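Local coordinates for protein alkylpurine DNA glycosylase AlkC (Pseudomonas fluorescens, PDB 5VHV) that excises alkylated purine bases from damaged DNA as a repair glycosylase, acting without flipping the lesion out of the double helix, at residues S232-K235 against R240-T243; Y73-R78 against S85-H90; R148-G153 against A175-H180. All blocks are in the same frame, centred on the assembly; numbering follows the deposited sequence.

Contact 1: S232-K235 against R240-T243; sequences SLIK and RALT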
ATOM      1  N   SER A 232       0.248   8.637   8.445  1.00 16.14           N
ATOM      2  CA  SER A 232       0.658   9.858   7.760  1.00 16.20           C
ATOM      3  C   SER A 232       0.355  11.077   8.621  1.00 14.48           C
ATOM      4  O   SER A 232       1.190  11.977   8.761  1.00 17.54           O
ATOM      5  CB  SER A 232      -0.035   9.960   6.390  1.00 16.79           C
ATOM      6  OG  SER A 232       0.301   8.851   5.564  1.00 16.64           O
ATOM      7  N   LEU A 233      -0.817  11.105   9.251  1.00 16.09           N
ATOM      8  CA  LEU A 233      -1.144  12.236  10.116  1.00 18.16           C
ATOM      9  C   LEU A 233      -0.217  12.301  11.325  1.00 17.22           C
ATOM     10  O   LEU A 233       0.129  13.398  11.776  1.00 17.51           O
ATOM     11  CB  LEU A 233      -2.603  12.158  10.564  1.00 15.20           C
ATOM     12  CG  LEU A 233      -3.641  12.248   9.431  1.00 16.81           C
ATOM     13  CD1 LEU A 233      -5.077  12.194   9.968  1.00 17.20           C
ATOM     14  CD2 LEU A 233      -3.450  13.516   8.622  1.00 21.96           C
ATOM     15  N   ILE A 234       0.210  11.149  11.837  1.00 17.22           N
ATOM     16  CA  ILE A 234       1.149  11.146  12.960  1.00 15.95           C
ATOM     17  C   ILE A 234       2.473  11.772  12.545  1.00 17.73           C
ATOM     18  O   ILE A 234       3.062  12.559  13.297  1.00 17.72           O
ATOM     19  CB  ILE A 234       1.338   9.712  13.497  1.00 18.43           C
ATOM     20  CG1 ILE A 234       0.070   9.260  14.237  1.00 17.88           C
ATOM     21  CG2 ILE A 234       2.562   9.603  14.455  1.00 19.41           C
ATOM     22  CD1 ILE A 234      -0.005   7.787  14.439  1.00 20.58           C
ATOM     23  N   LYS A 235       2.976  11.410  11.360  1.00 16.19           N
ATOM     24  CA  LYS A 235       4.213  12.003  10.861  1.00 15.67           C
ATOM     25  C   LYS A 235       4.071  13.504  10.660  1.00 15.54           C
ATOM     26  O   LYS A 235       5.032  14.257  10.870  1.00 17.87           O
ATOM     27  CB  LYS A 235       4.627  11.309   9.558  1.00 13.92           C
ATOM     28  CG  LYS A 235       5.263   9.950   9.792  1.00 14.26           C
ATOM     29  CD  LYS A 235       5.849   9.361   8.522  1.00 13.26           C
ATOM     30  CE  LYS A 235       4.740   8.993   7.532  1.00 15.57           C
ATOM     31  NZ  LYS A 235       5.317   8.352   6.293  1.00 16.37           N
ATOM     32  N   ARG A 240      -4.700  15.591  17.031  1.00 25.99           N
ATOM     33  CA  ARG A 240      -5.776  14.624  17.248  1.00 21.62           C
ATOM     34  C   ARG A 240      -5.287  13.203  17.015  1.00 20.49           C
ATOM     35  O   ARG A 240      -5.616  12.288  17.779  1.00 21.11           O
ATOM     36  CB  ARG A 240      -6.951  14.928  16.328  1.00 20.54           C
ATOM     37  CG  ARG A 240      -7.818  16.101  16.793  1.00 26.75           C
ATOM     38  CD  ARG A 240      -8.800  16.462  15.714  1.00 29.93           C
ATOM     39  NE  ARG A 240      -9.925  15.531  15.677  1.00 26.54           N
ATOM     40  CZ  ARG A 240     -10.905  15.565  14.788  1.00 25.95           C
ATOM     41  NH1 ARG A 240     -10.899  16.460  13.811  1.00 27.60           N
ATOM     42  NH2 ARG A 240     -11.895  14.691  14.875  1.00 27.30           N
ATOM     43  N   ALA A 241      -4.481  13.007  15.980  1.00 18.48           N
ATOM     44  CA  ALA A 241      -3.935  11.677  15.713  1.00 22.60           C
ATOM     45  C   ALA A 241      -2.966  11.240  16.806  1.00 23.04           C
ATOM     46  O   ALA A 241      -3.032  10.105  17.284  1.00 20.83           O
ATOM     47  CB  ALA A 241      -3.254  11.669  14.351  1.00 17.75           C
ATOM     48  N   LEU A 242      -2.030  12.115  17.199  1.00 21.27           N
ATOM     49  CA  LEU A 242      -1.123  11.766  18.284  1.00 21.42           C
ATOM     50  C   LEU A 242      -1.887  11.468  19.573  1.00 22.31           C
ATOM     51  O   LEU A 242      -1.513  10.567  20.335  1.00 23.00           O
ATOM     52  CB  LEU A 242      -0.115  12.897  18.500  1.00 20.13           C
ATOM     53  CG  LEU A 242       0.982  12.927  17.421  1.00 20.18           C
ATOM     54  CD1 LEU A 242       1.656  14.307  17.347  1.00 24.51           C
ATOM     55  CD2 LEU A 242       1.999  11.848  17.705  1.00 23.52           C
ATOM     56  N   THR A 243      -2.960  12.215  19.831  1.00 23.12           N
ATOM     57  CA  THR A 243      -3.736  11.995  21.045  1.00 27.86           C
ATOM     58  C   THR A 243      -4.365  10.606  21.036  1.00 31.14           C
ATOM     59  O   THR A 243      -4.420   9.929  22.072  1.00 25.21           O
ATOM     60  CB  THR A 243      -4.809  13.082  21.185  1.00 24.28           C
ATOM     61  OG1 THR A 243      -4.192  14.370  21.348  1.00 24.37           O
ATOM     62  CG2 THR A 243      -5.712  12.829  22.413  1.00 28.00           C
TER

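Contact 2: Y73-R78 against S85-H90; sequences YALAPR and SLFLPH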
ATOM      1  N   TYR A  73     -11.712 -21.187 -14.694  1.00 22.85           N
ATOM      2  CA  TYR A  73     -11.894 -21.745 -13.358  1.00 26.95           C
ATOM      3  C   TYR A  73     -11.006 -22.968 -13.157  1.00 23.90           C
ATOM      4  O   TYR A  73     -10.404 -23.135 -12.088  1.00 22.14           O
ATOM      5  CB  TYR A  73     -13.352 -22.132 -13.120  1.00 21.64           C
ATOM      6  CG  TYR A  73     -14.262 -21.070 -12.530  1.00 21.68           C
ATOM      7  CD1 TYR A  73     -14.393 -19.816 -13.119  1.00 24.33           C
ATOM      8  CD2 TYR A  73     -15.015 -21.338 -11.381  1.00 28.50           C
ATOM      9  CE1 TYR A  73     -15.252 -18.858 -12.588  1.00 27.37           C
ATOM     10  CE2 TYR A  73     -15.881 -20.396 -10.839  1.00 32.55           C
ATOM     11  CZ  TYR A  73     -15.997 -19.154 -11.443  1.00 35.94           C
ATOM     12  OH  TYR A  73     -16.862 -18.216 -10.907  1.00 28.22           O
ATOM     13  N   ALA A  74     -10.934 -23.854 -14.161  1.00 24.09           N
ATOM     14  CA  ALA A  74     -10.093 -25.039 -14.029  1.00 22.02           C
ATOM     15  C   ALA A  74      -8.618 -24.691 -14.113  1.00 25.74           C
ATOM     16  O   ALA A  74      -7.786 -25.365 -13.489  1.00 21.38           O
ATOM     17  CB  ALA A  74     -10.440 -26.070 -15.095  1.00 22.76           C
ATOM     18  N   LEU A  75      -8.279 -23.632 -14.855  1.00 18.96           N
ATOM     19  CA  LEU A  75      -6.884 -23.242 -15.001  1.00 21.00           C
ATOM     20  C   LEU A  75      -6.320 -22.690 -13.691  1.00 20.97           C
ATOM     21  O   LEU A  75      -5.143 -22.911 -13.382  1.00 24.45           O
ATOM     22  CB  LEU A  75      -6.754 -22.202 -16.114  1.00 22.98           C
ATOM     23  CG  LEU A  75      -5.324 -21.773 -16.447  1.00 17.70           C
ATOM     24  CD1 LEU A  75      -4.547 -22.893 -17.087  1.00 20.63           C
ATOM     25  CD2 LEU A  75      -5.330 -20.504 -17.319  1.00 24.61           C
ATOM     26  N   ALA A  76      -7.142 -22.004 -12.902  1.00 20.90           N
ATOM     27  CA  ALA A  76      -6.614 -21.255 -11.761  1.00 20.70           C
ATOM     28  C   ALA A  76      -5.760 -22.097 -10.823  1.00 25.18           C
ATOM     29  O   ALA A  76      -4.621 -21.691 -10.542  1.00 23.18           O
ATOM     30  CB  ALA A  76      -7.774 -20.580 -11.020  1.00 21.04           C
ATOM     31  N   PRO A  77      -6.198 -23.268 -10.344  1.00 26.26           N
ATOM     32  CA  PRO A  77      -5.344 -24.054  -9.425  1.00 28.27           C
ATOM     33  C   PRO A  77      -4.115 -24.680 -10.075  1.00 34.05           C
ATOM     34  O   PRO A  77      -3.231 -25.150  -9.351  1.00 31.11           O
ATOM     35  CB  PRO A  77      -6.299 -25.135  -8.898  1.00 32.79           C
ATOM     36  CG  PRO A  77      -7.355 -25.260  -9.959  1.00 30.69           C
ATOM     37  CD  PRO A  77      -7.542 -23.858 -10.490  1.00 25.60           C
ATOM     38  N   ARG A  78      -4.022 -24.707 -11.403  1.00 24.61           N
ATOM     39  CA  ARG A  78      -2.871 -25.266 -12.098  1.00 22.01           C
ATOM     40  C   ARG A  78      -1.724 -24.277 -12.262  1.00 28.30           C
ATOM     41  O   ARG A  78      -0.615 -24.702 -12.617  1.00 29.30           O
ATOM     42  CB  ARG A  78      -3.289 -25.773 -13.483  1.00 26.78           C
ATOM     43  CG  ARG A  78      -4.525 -26.666 -13.458  1.00 29.88           C
ATOM     44  CD  ARG A  78      -4.842 -27.225 -14.839  1.00 31.42           C
ATOM     45  NE  ARG A  78      -3.798 -28.130 -15.280  1.00 38.62           N
ATOM     46  CZ  ARG A  78      -3.870 -29.457 -15.245  1.00 36.54           C
ATOM     47  NH1 ARG A  78      -4.960 -30.077 -14.815  1.00 40.48           N
ATOM     48  NH2 ARG A  78      -2.836 -30.172 -15.648  1.00 37.65           N
ATOM     49  N   SER A  85      -1.405 -15.144 -11.753  1.00 17.25           N
ATOM     50  CA  SER A  85      -2.844 -15.367 -11.780  1.00 17.35           C
ATOM     51  C   SER A  85      -3.657 -14.080 -11.868  1.00 15.71           C
ATOM     52  O   SER A  85      -4.875 -14.154 -12.083  1.00 16.00           O
ATOM     53  CB  SER A  85      -3.260 -16.162 -10.542  1.00 20.45           C
ATOM     54  OG  SER A  85      -2.553 -17.409 -10.528  1.00 24.81           O
ATOM     55  N   LEU A  86      -3.034 -12.910 -11.728  1.00 16.68           N
ATOM     56  CA  LEU A  86      -3.749 -11.652 -11.963  1.00 14.52           C
ATOM     57  C   LEU A  86      -4.395 -11.576 -13.345  1.00 15.96           C
ATOM     58  O   LEU A  86      -5.356 -10.811 -13.514  1.00 13.64           O
ATOM     59  CB  LEU A  86      -2.811 -10.450 -11.804  1.00 15.24           C
ATOM     60  CG  LEU A  86      -2.278 -10.156 -10.409  1.00 16.67           C
ATOM     61  CD1 LEU A  86      -1.158  -9.109 -10.451  1.00 22.36           C
ATOM     62  CD2 LEU A  86      -3.385  -9.712  -9.498  1.00 20.11           C
ATOM     63  N   PHE A  87      -3.916 -12.331 -14.343  1.00 17.67           N
ATOM     64  CA  PHE A  87      -4.558 -12.210 -15.648  1.00 14.64           C
ATOM     65  C   PHE A  87      -5.960 -12.799 -15.651  1.00 14.52           C
ATOM     66  O   PHE A  87      -6.773 -12.424 -16.502  1.00 16.68           O
ATOM     67  CB  PHE A  87      -3.704 -12.814 -16.771  1.00 14.48           C
ATOM     68  CG  PHE A  87      -3.687 -14.331 -16.838  1.00 16.44           C
ATOM     69  CD1 PHE A  87      -4.745 -15.029 -17.405  1.00 16.30           C
ATOM     70  CD2 PHE A  87      -2.583 -15.037 -16.399  1.00 20.10           C
ATOM     71  CE1 PHE A  87      -4.724 -16.417 -17.478  1.00 19.44           C
ATOM     72  CE2 PHE A  87      -2.537 -16.416 -16.475  1.00 18.31           C
ATOM     73  CZ  PHE A  87      -3.616 -17.121 -17.021  1.00 18.53           C
ATOM     74  N   LEU A  88      -6.295 -13.648 -14.679  1.00 14.84           N
ATOM     75  CA  LEU A  88      -7.643 -14.212 -14.654  1.00 13.07           C
ATOM     76  C   LEU A  88      -8.675 -13.151 -14.298  1.00 18.38           C
ATOM     77  O   LEU A  88      -9.627 -12.960 -15.066  1.00 14.35           O
ATOM     78  CB  LEU A  88      -7.685 -15.412 -13.703  1.00 13.87           C
ATOM     79  CG  LEU A  88      -6.760 -16.551 -14.116  1.00 17.74           C
ATOM     80  CD1 LEU A  88      -6.569 -17.493 -12.922  1.00 28.93           C
ATOM     81  CD2 LEU A  88      -7.356 -17.259 -15.317  1.00 23.54           C
ATOM     82  N   PRO A  89      -8.560 -12.426 -13.189  1.00 13.61           N
ATOM     83  CA  PRO A  89      -9.487 -11.298 -12.988  1.00 15.00           C
ATOM     84  C   PRO A  89      -9.417 -10.262 -14.094  1.00 12.05           C
ATOM     85  O   PRO A  89     -10.444  -9.665 -14.446  1.00 12.56           O
ATOM     86  CB  PRO A  89      -9.064 -10.723 -11.619  1.00 16.52           C
ATOM     87  CG  PRO A  89      -7.801 -11.394 -11.273  1.00 21.87           C
ATOM     88  CD  PRO A  89      -7.700 -12.664 -12.011  1.00 16.36           C
ATOM     89  N   HIS A  90      -8.246 -10.055 -14.697  1.00 12.54           N
ATOM     90  CA  HIS A  90      -8.167  -9.110 -15.800  1.00 11.85           C
ATOM     91  C   HIS A  90      -9.072  -9.527 -16.955  1.00 12.82           C
ATOM     92  O   HIS A  90      -9.740  -8.683 -17.565  1.00 14.44           O
ATOM     93  CB  HIS A  90      -6.736  -8.962 -16.304  1.00 12.67           C
ATOM     94  CG  HIS A  90      -6.588  -7.877 -17.322  1.00 15.72           C
ATOM     95  ND1 HIS A  90      -6.559  -6.536 -16.989  1.00 19.06           N
ATOM     96  CD2 HIS A  90      -6.536  -7.930 -18.675  1.00 14.89           C
ATOM     97  CE1 HIS A  90      -6.464  -5.815 -18.099  1.00 19.56           C
ATOM     98  NE2 HIS A  90      -6.444  -6.641 -19.133  1.00 16.89           N
TER
HETATM   99  O   HOH W   1      -3.237 -19.540  -9.162  1.00 27.62           O

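Contact 3: R148-G153 against A175-H180; sequences RLASEG and ASILDH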
ATOM      1  N   ARG A 148     -10.897  -9.041   2.350  1.00 14.54           N
ATOM      2  CA  ARG A 148      -9.790  -8.148   2.028  1.00 15.33           C
ATOM      3  C   ARG A 148     -10.011  -7.450   0.694  1.00 13.65           C
ATOM      4  O   ARG A 148      -9.720  -6.254   0.547  1.00 14.13           O
ATOM      5  CB  ARG A 148      -8.479  -8.944   2.052  1.00 15.15           C
ATOM      6  CG  ARG A 148      -7.212  -8.094   1.916  1.00 17.19           C
ATOM      7  CD  ARG A 148      -6.802  -7.858   0.457  1.00 15.02           C
ATOM      8  NE  ARG A 148      -5.459  -7.278   0.407  1.00 14.01           N
ATOM      9  CZ  ARG A 148      -4.790  -6.988  -0.704  1.00 14.20           C
ATOM     10  NH1 ARG A 148      -5.331  -7.230  -1.902  1.00 14.74           N
ATOM     11  NH2 ARG A 148      -3.559  -6.470  -0.606  1.00 15.91           N
ATOM     12  N   LEU A 149     -10.537  -8.176  -0.295  1.00 12.81           N
ATOM     13  CA  LEU A 149     -10.885  -7.566  -1.574  1.00 12.37           C
ATOM     14  C   LEU A 149     -11.868  -6.405  -1.393  1.00 13.08           C
ATOM     15  O   LEU A 149     -11.759  -5.372  -2.069  1.00 13.27           O
ATOM     16  CB  LEU A 149     -11.477  -8.632  -2.495  1.00 11.99           C
ATOM     17  CG  LEU A 149     -12.024  -8.216  -3.856  1.00 14.34           C
ATOM     18  CD1 LEU A 149     -10.899  -7.559  -4.682  1.00 14.57           C
ATOM     19  CD2 LEU A 149     -12.592  -9.421  -4.612  1.00 16.49           C
ATOM     20  N   ALA A 150     -12.867  -6.582  -0.527  1.00 13.21           N
ATOM     21  CA  ALA A 150     -13.879  -5.545  -0.317  1.00 14.37           C
ATOM     22  C   ALA A 150     -13.247  -4.224   0.124  1.00 12.74           C
ATOM     23  O   ALA A 150     -13.637  -3.147  -0.348  1.00 14.75           O
ATOM     24  CB  ALA A 150     -14.901  -6.032   0.718  1.00 15.33           C
ATOM     25  N   SER A 151     -12.230  -4.299   0.993  1.00 13.69           N
ATOM     26  CA  SER A 151     -11.522  -3.126   1.495  1.00 12.68           C
ATOM     27  C   SER A 151     -10.460  -2.621   0.522  1.00 14.40           C
ATOM     28  O   SER A 151     -10.318  -1.408   0.327  1.00 16.50           O
ATOM     29  CB  SER A 151     -10.852  -3.464   2.828  1.00 16.38           C
ATOM     30  OG  SER A 151     -10.051  -2.366   3.259  1.00 21.62           O
ATOM     31  N   GLU A 152      -9.686  -3.526  -0.071  1.00 13.40           N
ATOM     32  CA  GLU A 152      -8.551  -3.121  -0.893  1.00 14.69           C
ATOM     33  C   GLU A 152      -9.000  -2.651  -2.274  1.00 14.24           C
ATOM     34  O   GLU A 152      -8.496  -1.646  -2.789  1.00 13.88           O
ATOM     35  CB  GLU A 152      -7.568  -4.284  -1.015  1.00 13.48           C
ATOM     36  CG  GLU A 152      -6.215  -3.906  -1.612  1.00 14.09           C
ATOM     37  CD  GLU A 152      -5.325  -3.155  -0.644  1.00 12.63           C
ATOM     38  OE1 GLU A 152      -5.732  -2.993   0.537  1.00 14.74           O
ATOM     39  OE2 GLU A 152      -4.232  -2.715  -1.062  1.00 16.41           O
ATOM     40  N   GLY A 153      -9.964  -3.349  -2.875  1.00 13.08           N
ATOM     41  CA  GLY A 153     -10.419  -2.979  -4.204  1.00 13.57           C
ATOM     42  C   GLY A 153     -11.124  -1.648  -4.253  1.00 13.40           C
ATOM     43  O   GLY A 153     -11.165  -1.022  -5.316  1.00 14.02           O
ATOM     44  N   ALA A 175     -17.949   3.564   3.932  1.00 18.61           N
ATOM     45  CA  ALA A 175     -17.795   3.577   5.381  1.00 18.63           C
ATOM     46  C   ALA A 175     -18.259   2.273   6.031  1.00 20.17           C
ATOM     47  O   ALA A 175     -17.607   1.779   6.959  1.00 19.63           O
ATOM     48  CB  ALA A 175     -18.553   4.759   5.984  1.00 19.81           C
ATOM     49  N   SER A 176     -19.384   1.697   5.573  1.00 18.90           N
ATOM     50  CA  SER A 176     -19.901   0.517   6.255  1.00 18.76           C
ATOM     51  C   SER A 176     -19.021  -0.702   5.991  1.00 18.68           C
ATOM     52  O   SER A 176     -18.932  -1.599   6.839  1.00 20.80           O
ATOM     53  CB  SER A 176     -21.354   0.245   5.849  1.00 19.90           C
ATOM     54  OG  SER A 176     -21.475  -0.195   4.519  1.00 20.97           O
ATOM     55  N   ILE A 177     -18.355  -0.753   4.840  1.00 17.96           N
ATOM     56  CA  ILE A 177     -17.377  -1.812   4.609  1.00 20.58           C
ATOM     57  C   ILE A 177     -16.290  -1.744   5.662  1.00 22.88           C
ATOM     58  O   ILE A 177     -15.972  -2.743   6.319  1.00 17.83           O
ATOM     59  CB  ILE A 177     -16.786  -1.718   3.194  1.00 17.06           C
ATOM     60  CG1 ILE A 177     -17.852  -2.120   2.177  1.00 18.78           C
ATOM     61  CG2 ILE A 177     -15.525  -2.603   3.071  1.00 19.60           C
ATOM     62  CD1 ILE A 177     -17.471  -1.876   0.755  1.00 19.70           C
ATOM     63  N   LEU A 178     -15.708  -0.553   5.851  1.00 17.75           N
ATOM     64  CA  LEU A 178     -14.607  -0.451   6.788  1.00 18.10           C
ATOM     65  C   LEU A 178     -15.089  -0.684   8.217  1.00 20.74           C
ATOM     66  O   LEU A 178     -14.370  -1.288   9.029  1.00 17.20           O
ATOM     67  CB  LEU A 178     -13.919   0.904   6.643  1.00 19.11           C
ATOM     68  CG  LEU A 178     -13.406   1.232   5.236  1.00 17.20           C
ATOM     69  CD1 LEU A 178     -12.806   2.629   5.214  1.00 21.60           C
ATOM     70  CD2 LEU A 178     -12.423   0.204   4.745  1.00 21.18           C
ATOM     71  N   ASP A 179     -16.313  -0.252   8.534  1.00 20.67           N
ATOM     72  CA  ASP A 179     -16.834  -0.461   9.882  1.00 19.85           C
ATOM     73  C   ASP A 179     -16.990  -1.943  10.188  1.00 19.53           C
ATOM     74  O   ASP A 179     -16.721  -2.376  11.319  1.00 22.46           O
ATOM     75  CB  ASP A 179     -18.175   0.268  10.052  1.00 21.72           C
ATOM     76  CG  ASP A 179     -18.730   0.156  11.469  1.00 29.05           C
ATOM     77  OD1 ASP A 179     -18.035   0.581  12.416  1.00 26.98           O
ATOM     78  OD2 ASP A 179     -19.863  -0.353  11.610  1.00 31.26           O
ATOM     79  N   HIS A 180     -17.449  -2.733   9.205  1.00 21.23           N
ATOM     80  CA  HIS A 180     -17.605  -4.166   9.416  1.00 20.40           C
ATOM     81  C   HIS A 180     -16.268  -4.833   9.702  1.00 25.90           C
ATOM     82  O   HIS A 180     -16.232  -5.894  10.332  1.00 24.22           O
ATOM     83  CB  HIS A 180     -18.221  -4.859   8.205  1.00 22.47           C
ATOM     84  CG  HIS A 180     -19.663  -4.537   7.963  1.00 65.50           C
ATOM     85  ND1 HIS A 180     -20.201  -4.462   6.695  1.00 68.07           N
ATOM     86  CD2 HIS A 180     -20.686  -4.308   8.819  1.00 75.29           C
ATOM     87  CE1 HIS A 180     -21.489  -4.180   6.779  1.00 71.92           C
ATOM     88  NE2 HIS A 180     -21.809  -4.083   8.057  1.00 74.80           N
TER

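Contact 1: S232-K235 against R240-T243
The first torsion of Ile-234 (chi1 -72°) parts its two branches across Ala-241 and Leu-242: CG1 lies beside the backbone N, whereas CG2 is turned anti to that nitrogen. The consequence is a division of labour. CG1 comes within 4.1 Å of Ala-241 CB, and CG2 reaches the CD2 methyl of Leu-242 at 4.0 Å. The side chains of Ile-234 and Leu-242 cross obliquely. Leu-242 does not leave its backbone in the direction of 232-235; the end of its side chain closes the distance.

A second point of touch needs no branch at all, because Leu-233 CB stands 3.9 Å from Ala-241 CB, and both CB atoms are directed at the opposing segment. The small alanine thereby lets the backbones come near, with the CA atoms of Ile-234 and Ala-241 5.8 Å apart. No hydrogen bond crosses, and all four touching residues are buried. Leu-209 of helix 205-213 meets both Leu-233 and Ala-241, while Val-288 of strand 285-294 meets both Ile-234 and Leu-242. This apolar seam between two short consecutive helices thus marks the junction where the HEAT-like helical solenoid gives way to the C-terminal beta domain, which is probably immunoglobulin-like.

Contact 2: Y73-R78 against S85-H90
Ser-85 OG is held by two partners and is joined to Ala-76 across the contact through a water. The water donates to Ser-85 OG at 2.6 Å and to Ala-76 O at 2.9 Å, making a bridge where no direct hydrogen bond connects the segments. The hydroxyl of Ser-85 is also bonded to Ser-81 O, four residues earlier. That carbonyl can only accept, so the serine gives its own proton there and receives the water's. The motif is a helix-loop-helix connection within the HEAT-like helical domain: the chain leaves helix 65-75, turns, and enters helix 87-95.

Apart from this polar link the contact is apolar and buried. Ala-76 CB meets the CD1 methyl of Leu-88 at 3.8 Å, and the same methyl also lies 3.9 Å from Ala-76 CA, so it rests against the backbone as well. Leu-75 contributes its CD2 branch, brought to the facing segment with CG anti to the backbone N (chi1 -176°). Leu-79, in the intervening loop, packs on Ser-85, Phe-87 and Leu-88. Neighbouring Leu-86 takes no part across the segments, but it touches the bound polyether.

Phe-87 has CG wedged between its backbone N and carbonyl carbon (chi1 75°). Leu-88 CG sits 3.9 Å above one face of its ring, offset toward the rim, while Leu-75 CD2 approaches the ring edge in plane, 3.8 Å from Phe-87 CZ.

Contact 3: R148-G153 against A175-H180
Ala-150 and Ser-151 meet Ile-177 and Leu-178 in a buried helix-helix contact inside the HEAT-like solenoid, between the C-terminal part of helix 144-152 and the short helix 175-181. The axes of segments 148-152 and 175-180 come within 9.8 Å, and their N-to-C directions differ by 135°, so the pair is roughly antiparallel but strongly inclined. The CA atoms closest across it, those of Ser-151 and Leu-178, are 6.7 Å apart.

Ile-177 does its touching with CG2, which the first torsion (chi1 -71°) sets anti to the backbone N. This methyl lies 3.9 Å from Ala-150 O and 4.2 Å from Ala-150 CB, and so rests on the helix backbone as much as on a side chain. Ala-150 and Ile-177 also reach helix 128-138, at Trp-138 and Gln-136 respectively.

At the second point Leu-178 CD2 stands 3.8 Å from Ser-151 OG, a methyl against a hydroxyl with no bond between them. The hydroxyl finds its hydrogen-bond partner in Ser-192 OG of helix 187-201, which is also bonded to Glu-152 OE1. His-196 and Leu-197 of that helix pack on Leu-178.

Arg-148 makes no contact with 175-180; it is salt-bridged to Glu-117 and a DNA phosphate, and Glu-152 packs on a DNA sugar. Glu-152 CG sits 3.4 Å above the guanidinium plane of Arg-148. The long Arg-148 NH2 to Glu-152 OE2 pairing, 3.8 Å, acts through charge alone, while Glu-152 OE2 has a salt bridge to Arg-155.

The chemistry thus implies a joint made by methyl groups against a carbonyl oxygen and a hydroxyl: no hydrogen bond crosses it, and the polar needs of Ser-151 OG are met by Ser-192.

From the N terminus the contacts follow one another in series, contact 2, then contact 3, then contact 1, with none enclosing or crossing another. Contact 2 closes the connection between helices 65-75 and 87-95, six residues lying between the segments. Contact 3 spans the longest connection, 21 residues that include helix 165-169. Contact 1 closes the short connection between helices 231-235 and 239-244, four residues between the segments. Contacts 1 and 2 lie on opposite sides of the chain's centre, their own centres about 41 Å apart. No two touch: each ties together its own pair of helices, contacts 2 and 3 within the helical part and contact 1 where it meets the beta sheet.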